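JamJ (Lyngbya majuscula, PDB 5DOZ) probably uses NADPH, as an unusual enoyl-acyl carrier protein reductase of a polyketide synthase, to form a cyclopropane ring. Local coordinates at residues Gly77-Gly82 with Ile330-Val335; Ala43-Phe48 with Glu131-Pro136; Lys310-Pro313 with Val318-Phe321. All coordinates share one frame; numbering follows the deposited sequence.

All three contacts are made mainly by buried residues. Interactions 1 and 2 lie deepest, with centres only about 2 Å apart. They share one sheet: strand 37-45 pairs with both 79-87 and 332-336. Interaction 1 is a buried salt bridge with a water across it, and Asn47 of interaction 2 bonds its carboxylate. Interaction 2 is apolar and small-residue, and its first segment runs on to NADPH. Interaction 3 lies farther out, about 17 Å from the centre of the chain, and has the partly exposed Glu319 at its border. It is aromatic packing of a helix on strand 309-313, which pairs in parallel with 332-336 of interaction 1.

Interaction 1 (Gly77-Gly82 with Ile330-Val335); sequences GFEAVG and IGRVVV
The guanidinium of Arg332 meets the carboxylate of Glu79 with the two planes 78° apart, almost perpendicular. A water sits in plane at the guanidinium edge, whereas Glu79 OE2 approaches obliquely, neither squarely over a face nor at the edge. Arg332 NH1 and Glu79 OE2 are 2.6 Å apart. They form a salt bridge, but its hydrogen bond is weak, because the N-H points well off the oxygen (123°). The water makes a second link. It accepts from Arg332 NE at 2.7 Å and donates to Glu79 OE1 at 2.7 Å. Each carboxylate oxygen therefore has its own route to the arginine. The side chains come from opposite directions. Glu79 CG lies between the backbone N and the carbonyl carbon (chi1 47°), and the chain then runs out extended to its partner. The acid has further donors: Asn47 ND2 to OE2 and the backbone N of Ile137 to OE1. Pro45 and Pro138 touch both side chains. A glutamine here would probably leave Arg332 without its buried counter-charge and disturb the water link. Arg332 belongs to the NADPH pocket, and its NH2 forms a long, weak ion pair with a cofactor phosphate oxygen. The chemistry implies that Glu79 is a second-shell acid that helps position a first-shell arginine inside the protein.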
# COMPACT_ATOMS: atom_id res chain seq x y z
N GLY A 77 -11.08 0.48 5.32
CA GLY A 77 -10.58 1.57 4.48
C GLY A 77 -9.39 2.31 5.06
O GLY A 77 -9.52 3.01 6.07
N PHE A 78 -8.24 2.17 4.40
CA PHE A 78 -6.95 2.67 4.92
C PHE A 78 -6.46 3.94 4.23
O PHE A 78 -5.47 4.55 4.66
CB PHE A 78 -5.88 1.58 4.78
CG PHE A 78 -6.06 0.41 5.72
CD1 PHE A 78 -5.63 0.49 7.04
CD2 PHE A 78 -6.63 -0.77 5.27
CE1 PHE A 78 -5.79 -0.58 7.91
CE2 PHE A 78 -6.79 -1.85 6.12
CZ PHE A 78 -6.37 -1.76 7.45
N GLU A 79 -7.16 4.33 3.18
CA GLU A 79 -6.81 5.49 2.36
C GLU A 79 -8.03 5.87 1.51
O GLU A 79 -8.94 5.05 1.35
CB GLU A 79 -5.63 5.15 1.43
CG GLU A 79 -5.80 3.82 0.70
CD GLU A 79 -4.73 3.55 -0.33
OE1 GLU A 79 -4.11 4.51 -0.84
OE2 GLU A 79 -4.52 2.35 -0.65
N ALA A 80 -8.03 7.08 0.97
CA ALA A 80 -9.13 7.56 0.12
C ALA A 80 -8.78 8.88 -0.57
O ALA A 80 -7.73 9.46 -0.34
CB ALA A 80 -10.41 7.74 0.94
N VAL A 81 -9.68 9.34 -1.43
CA VAL A 81 -9.65 10.70 -1.92
C VAL A 81 -11.01 11.31 -1.61
O VAL A 81 -11.99 10.58 -1.46
CB VAL A 81 -9.31 10.76 -3.43
CG1 VAL A 81 -10.42 10.14 -4.27
CG2 VAL A 81 -9.05 12.20 -3.87
N GLY A 82 -11.07 12.63 -1.48
CA GLY A 82 -12.33 13.30 -1.22
C GLY A 82 -12.20 14.80 -1.10
O GLY A 82 -11.23 15.39 -1.58
N ILE A 330 -4.10 -6.10 -12.14
CA ILE A 330 -2.84 -5.39 -12.19
C ILE A 330 -3.05 -3.94 -11.77
O ILE A 330 -3.80 -3.20 -12.41
CB ILE A 330 -2.16 -5.50 -13.58
CG1 ILE A 330 -1.69 -6.94 -13.81
CG2 ILE A 330 -0.98 -4.53 -13.69
CD1 ILE A 330 -1.32 -7.26 -15.24
N GLY A 331 -2.41 -3.55 -10.67
CA GLY A 331 -2.53 -2.19 -10.14
C GLY A 331 -3.49 -2.12 -8.96
O GLY A 331 -3.32 -2.83 -7.97
N ARG A 332 -4.51 -1.27 -9.09
CA ARG A 332 -5.44 -0.93 -8.01
C ARG A 332 -6.91 -1.24 -8.30
O ARG A 332 -7.35 -1.20 -9.45
CB ARG A 332 -5.29 0.55 -7.64
CG ARG A 332 -4.35 0.82 -6.47
CD ARG A 332 -5.04 0.46 -5.17
NE ARG A 332 -4.37 0.92 -3.96
CZ ARG A 332 -3.72 0.13 -3.11
NH1 ARG A 332 -3.17 0.63 -2.02
NH2 ARG A 332 -3.63 -1.18 -3.35
N VAL A 333 -7.65 -1.55 -7.24
CA VAL A 333 -9.09 -1.76 -7.29
C VAL A 333 -9.75 -0.65 -6.47
O VAL A 333 -9.52 -0.55 -5.26
CB VAL A 333 -9.48 -3.15 -6.74
CG1 VAL A 333 -11.00 -3.34 -6.77
CG2 VAL A 333 -8.78 -4.26 -7.51
N VAL A 334 -10.57 0.17 -7.13
CA VAL A 334 -11.08 1.41 -6.53
C VAL A 334 -12.60 1.45 -6.53
O VAL A 334 -13.24 1.21 -7.55
CB VAL A 334 -10.53 2.66 -7.27
CG1 VAL A 334 -10.94 3.95 -6.56
CG2 VAL A 334 -9.02 2.59 -7.42
N VAL A 335 -13.17 1.76 -5.36
CA VAL A 335 -14.61 1.89 -5.20
C VAL A 335 -15.02 3.36 -5.20
O VAL A 335 -14.47 4.16 -4.45
CB VAL A 335 -15.10 1.21 -3.90
CG1 VAL A 335 -16.59 1.44 -3.71
CG2 VAL A 335 -14.79 -0.28 -3.91
O HOH W 1 -4.08 3.50 -3.36

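Interaction 2 (Ala43-Phe48 with Glu131-Pro136); sequences AVPVNF and EAATIP. With NDP (NADPH dihydro-nicotinamide-adenine-dinucleotide phosphate), chain E.
Ala133 packs against Ala43 and Pro45 of the strand, and small side chains let the two backbones come close. The methyls of Ala43 and Ala133 face each other, CB to CB, at 4.4 Å. The ring of Pro45 meets the same alanine in two ways. Its CG lies 3.4 Å from Ala133 O, and its CD looks toward the methyl. No hydrogen bond crosses between the segments. The shape of 131-136 is set within the segment itself. A type I turn runs from Ala132 to Ile135. Thr134 bends its hydroxyl back over its own backbone (chi1 70°), which brings OG1 within 2.8 Å of Glu131 O. This bond runs nearly along the C=O axis (161°). The backbone N of Thr134 also bonds that carbonyl, so two donors grip one oxygen. The hydroxyl in turn accepts from the backbone N of Leu307. At the far end of the other segment, Phe48 turns toward NADPH. Its CG is anti to the backbone N (chi1 -167°), and this places the ring beside the nicotinamide ribose. Ribose oxygen O3D lies over one face, 3.5 Å from Phe48 CD2. Phosphate oxygen O1A sits in plane at the ring edge, 3.3 Å from Phe48 CD1. Arg255 also touches this ring. Strand 37-45 thus packs under the turn between helices 129-132 and 136-149 and leads into the cofactor cleft. This is consistent with the GroES-like domain of the medium-chain dehydrogenase/reductase family, which meets the nucleotide-binding domain around NADPH.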
# COMPACT_ATOMS: atom_id res chain seq x y z
N ALA A 43 -13.78 8.28 -3.31
CA ALA A 43 -13.31 7.01 -3.88
C ALA A 43 -12.32 6.32 -2.94
O ALA A 43 -11.44 6.96 -2.37
CB ALA A 43 -12.71 7.21 -5.27
N VAL A 44 -12.47 5.00 -2.78
CA VAL A 44 -11.69 4.24 -1.80
C VAL A 44 -11.14 2.96 -2.43
O VAL A 44 -11.90 2.13 -2.93
CB VAL A 44 -12.52 3.84 -0.56
CG1 VAL A 44 -11.62 3.31 0.54
CG2 VAL A 44 -13.35 5.01 -0.05
N PRO A 45 -9.81 2.80 -2.42
CA PRO A 45 -9.27 1.53 -2.89
C PRO A 45 -9.43 0.42 -1.85
O PRO A 45 -9.39 0.69 -0.64
CB PRO A 45 -7.80 1.84 -3.17
CG PRO A 45 -7.50 3.11 -2.45
CD PRO A 45 -8.79 3.85 -2.27
N VAL A 46 -9.65 -0.80 -2.32
CA VAL A 46 -9.66 -1.97 -1.45
C VAL A 46 -8.20 -2.35 -1.23
O VAL A 46 -7.43 -2.51 -2.18
CB VAL A 46 -10.38 -3.17 -2.09
CG1 VAL A 46 -10.67 -4.23 -1.03
CG2 VAL A 46 -11.68 -2.74 -2.76
N ASN A 47 -7.82 -2.49 0.04
CA ASN A 47 -6.47 -2.90 0.38
C ASN A 47 -6.43 -4.37 0.76
O ASN A 47 -7.45 -4.95 1.13
CB ASN A 47 -5.89 -2.01 1.48
CG ASN A 47 -5.23 -0.75 0.93
OD1 ASN A 47 -4.07 -0.77 0.52
ND2 ASN A 47 -5.96 0.35 0.93
N PHE A 48 -5.25 -4.97 0.64
CA PHE A 48 -5.04 -6.36 1.00
C PHE A 48 -5.45 -6.63 2.44
O PHE A 48 -6.07 -7.66 2.73
CB PHE A 48 -3.56 -6.71 0.80
CG PHE A 48 -3.27 -8.17 0.84
CD1 PHE A 48 -3.27 -8.92 -0.33
CD2 PHE A 48 -2.95 -8.80 2.03
CE1 PHE A 48 -2.99 -10.27 -0.31
CE2 PHE A 48 -2.66 -10.16 2.07
CZ PHE A 48 -2.68 -10.89 0.89
N GLU A 131 -7.87 8.82 -10.34
CA GLU A 131 -6.45 8.60 -10.58
C GLU A 131 -5.62 8.76 -9.29
O GLU A 131 -4.73 7.96 -9.01
CB GLU A 131 -5.95 9.55 -11.68
CG GLU A 131 -6.37 9.12 -13.08
CD GLU A 131 -6.14 10.18 -14.15
OE1 GLU A 131 -6.20 11.40 -13.85
OE2 GLU A 131 -5.92 9.79 -15.32
N ALA A 132 -5.93 9.80 -8.53
CA ALA A 132 -5.23 10.11 -7.28
C ALA A 132 -5.47 9.06 -6.19
O ALA A 132 -4.68 8.94 -5.27
CB ALA A 132 -5.64 11.49 -6.78
N ALA A 133 -6.57 8.33 -6.31
CA ALA A 133 -6.90 7.24 -5.38
C ALA A 133 -5.93 6.06 -5.47
O ALA A 133 -5.89 5.23 -4.55
CB ALA A 133 -8.34 6.78 -5.59
N THR A 134 -5.16 5.97 -6.56
CA THR A 134 -4.17 4.90 -6.74
C THR A 134 -2.80 5.23 -6.13
O THR A 134 -1.87 4.42 -6.23
CB THR A 134 -3.95 4.55 -8.23
OG1 THR A 134 -3.26 5.63 -8.88
CG2 THR A 134 -5.27 4.26 -8.95
N ILE A 135 -2.68 6.39 -5.48
CA ILE A 135 -1.36 6.89 -5.06
C ILE A 135 -0.92 6.57 -3.62
O ILE A 135 0.16 6.01 -3.43
CB ILE A 135 -1.22 8.41 -5.35
CG1 ILE A 135 -1.16 8.65 -6.86
CG2 ILE A 135 0.03 8.99 -4.67
CD1 ILE A 135 -1.11 10.12 -7.26
N PRO A 136 -1.74 6.91 -2.60
CA PRO A 136 -1.22 7.00 -1.22
C PRO A 136 -0.47 5.77 -0.70
O PRO A 136 0.75 5.80 -0.62
CB PRO A 136 -2.48 7.29 -0.39
CG PRO A 136 -3.40 7.96 -1.35
CD PRO A 136 -3.17 7.25 -2.65
PA NDP E . -2.25 -6.60 -3.68
O1A NDP E . -3.42 -7.50 -3.31
O2A NDP E . -2.42 -5.53 -4.72
O5B NDP E . -1.03 -7.53 -4.17
C5B NDP E . -0.98 -8.92 -3.90
C4B NDP E . -0.17 -9.55 -5.03
O4B NDP E . 0.46 -10.74 -4.54
C3B NDP E . -1.03 -9.98 -6.22
O3B NDP E . -1.07 -8.99 -7.24
C2B NDP E . -0.32 -11.20 -6.74
O2B NDP E . 0.53 -10.79 -7.80
C1B NDP E . 0.57 -11.68 -5.61
N9A NDP E . 0.15 -13.01 -5.12
C8A NDP E . -1.11 -13.42 -4.88
N7A NDP E . -1.12 -14.69 -4.44
C5A NDP E . 0.16 -15.12 -4.39
C6A NDP E . 0.87 -16.36 -4.01
N6A NDP E . 0.18 -17.44 -3.58
N1A NDP E . 2.22 -16.38 -4.11
C2A NDP E . 2.93 -15.31 -4.53
N3A NDP E . 2.34 -14.15 -4.89
C4A NDP E . 0.99 -14.00 -4.84
O3 NDP E . -1.65 -5.98 -2.32
PN NDP E . -0.68 -4.70 -2.20
O1N NDP E . 0.21 -4.60 -3.40
O2N NDP E . -1.51 -3.51 -1.79
O5D NDP E . 0.25 -5.08 -0.94
C5D NDP E . 1.06 -6.27 -0.94
C4D NDP E . 1.36 -6.70 0.50
O4D NDP E . 1.95 -5.63 1.24
C3D NDP E . 0.11 -7.09 1.27
O3D NDP E . 0.45 -8.21 2.08
C2D NDP E . -0.20 -5.88 2.13
O2D NDP E . -0.95 -6.18 3.31
C1D NDP E . 1.19 -5.34 2.42
N1N NDP E . 1.19 -3.90 2.66
C2N NDP E . 1.88 -3.44 3.71
C3N NDP E . 2.17 -2.09 3.87
C7N NDP E . 3.16 -1.66 4.92
O7N NDP E . 3.09 -0.54 5.41
N7N NDP E . 4.11 -2.51 5.29
C4N NDP E . 1.38 -1.06 3.08
C5N NDP E . 0.76 -1.67 1.91
C6N NDP E . 0.61 -3.05 1.79
P2B NDP E . 1.03 -11.83 -8.90
O1X NDP E . -0.24 -12.38 -9.51
O2X NDP E . 1.83 -10.95 -9.81
O3X NDP E . 1.85 -12.84 -8.14

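Interaction 3 (Lys310-Pro313 with Val318-Phe321); sequences KTFP and VEAF
Phe312 lays one face of its ring on Ala320 of the following helix. Ala320 CA stands 3.7 Å from the ring centroid, only 6° off the ring normal, which makes a CH-pi contact almost exactly over the centre. The methyl lies over the same face, nearer the root of the ring, with Ala320 CB 3.6 Å from Phe312 CG. The outer part of the ring reaches back along the helix to Glu319. There Phe312 CE2 is 3.8 Å from Glu319 O, which approaches obliquely. The aliphatic part of the glutamate borders the same end, with Glu319 CG 4.3 Å from Phe312 CE2. No hydrogen bond joins the two segments.

The ring is put there by its first torsion: CG is anti to the carbonyl carbon (chi1 -71°), and CB already points toward the helix. An alanine at the contact point lets the aromatic face come right down on the helix backbone. The next shell confines the ring further. Tyr323, one turn along the helix, meets it with the planes at about 60°, and Val333 of the neighbouring strand also touches it. The strand itself is held by backbone bonds, among them one from Phe312 to Val334. Ala320 also touches Val335, so the helix rests on both strands. Phe321 points away from Phe312 and packs on Leu22, Val46 and Ile51. At the border, Glu319 has a long, weak ion pair with Arg326.

Strand 309-313 and strand 332-336 run parallel as neighbours, with helix 317-326 between them in the chain. The contact therefore closes the first half of a beta-alpha-beta crossover, seating its helix on its first strand.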
# COMPACT_ATOMS: atom_id res chain seq x y z
N LYS A 310 -8.98 -0.76 -11.96
CA LYS A 310 -10.36 -1.10 -12.30
C LYS A 310 -11.27 -0.46 -11.25
O LYS A 310 -10.91 -0.38 -10.06
CB LYS A 310 -10.54 -2.63 -12.33
CG LYS A 310 -11.95 -3.08 -12.71
CD LYS A 310 -12.03 -4.58 -12.96
CE LYS A 310 -13.48 -4.99 -13.23
NZ LYS A 310 -13.62 -6.38 -13.74
N THR A 311 -12.44 -0.01 -11.69
CA THR A 311 -13.42 0.68 -10.84
C THR A 311 -14.67 -0.17 -10.60
O THR A 311 -15.17 -0.82 -11.51
CB THR A 311 -13.84 2.02 -11.48
OG1 THR A 311 -12.75 2.95 -11.38
CG2 THR A 311 -15.05 2.62 -10.78
N PHE A 312 -15.17 -0.13 -9.36
CA PHE A 312 -16.45 -0.71 -8.97
C PHE A 312 -17.35 0.36 -8.33
O PHE A 312 -16.85 1.22 -7.59
CB PHE A 312 -16.24 -1.84 -7.97
CG PHE A 312 -15.62 -3.09 -8.55
CD1 PHE A 312 -14.24 -3.22 -8.63
CD2 PHE A 312 -16.42 -4.14 -8.99
CE1 PHE A 312 -13.67 -4.36 -9.16
CE2 PHE A 312 -15.86 -5.29 -9.53
CZ PHE A 312 -14.47 -5.40 -9.61
N PRO A 313 -18.68 0.32 -8.59
CA PRO A 313 -19.59 1.17 -7.81
C PRO A 313 -19.74 0.64 -6.38
O PRO A 313 -19.51 -0.55 -6.14
CB PRO A 313 -20.91 1.07 -8.57
CG PRO A 313 -20.84 -0.22 -9.31
CD PRO A 313 -19.39 -0.47 -9.61
N VAL A 318 -18.96 -6.11 -2.41
CA VAL A 318 -18.60 -7.51 -2.23
C VAL A 318 -17.77 -8.02 -3.41
O VAL A 318 -16.69 -8.59 -3.22
CB VAL A 318 -19.85 -8.41 -1.99
CG1 VAL A 318 -19.49 -9.89 -1.98
CG2 VAL A 318 -20.53 -8.04 -0.68
N GLU A 319 -18.24 -7.76 -4.63
CA GLU A 319 -17.54 -8.18 -5.84
C GLU A 319 -16.26 -7.36 -6.09
O GLU A 319 -15.34 -7.83 -6.77
CB GLU A 319 -18.50 -8.17 -7.05
CG GLU A 319 -17.99 -8.81 -8.34
CD GLU A 319 -17.17 -10.09 -8.14
OE1 GLU A 319 -17.77 -11.17 -7.92
OE2 GLU A 319 -15.92 -10.01 -8.23
N ALA A 320 -16.18 -6.16 -5.53
CA ALA A 320 -14.94 -5.40 -5.54
C ALA A 320 -13.90 -6.09 -4.66
O ALA A 320 -12.76 -6.26 -5.08
CB ALA A 320 -15.16 -3.96 -5.10
N PHE A 321 -14.31 -6.48 -3.45
CA PHE A 321 -13.47 -7.27 -2.53
C PHE A 321 -13.06 -8.61 -3.13
O PHE A 321 -11.89 -8.96 -3.12
CB PHE A 321 -14.20 -7.52 -1.20
CG PHE A 321 -13.92 -6.49 -0.13
CD1 PHE A 321 -14.38 -5.18 -0.25
CD2 PHE A 321 -13.24 -6.85 1.04
CE1 PHE A 321 -14.13 -4.24 0.75
CE2 PHE A 321 -12.99 -5.92 2.04
CZ PHE A 321 -13.44 -4.61 1.90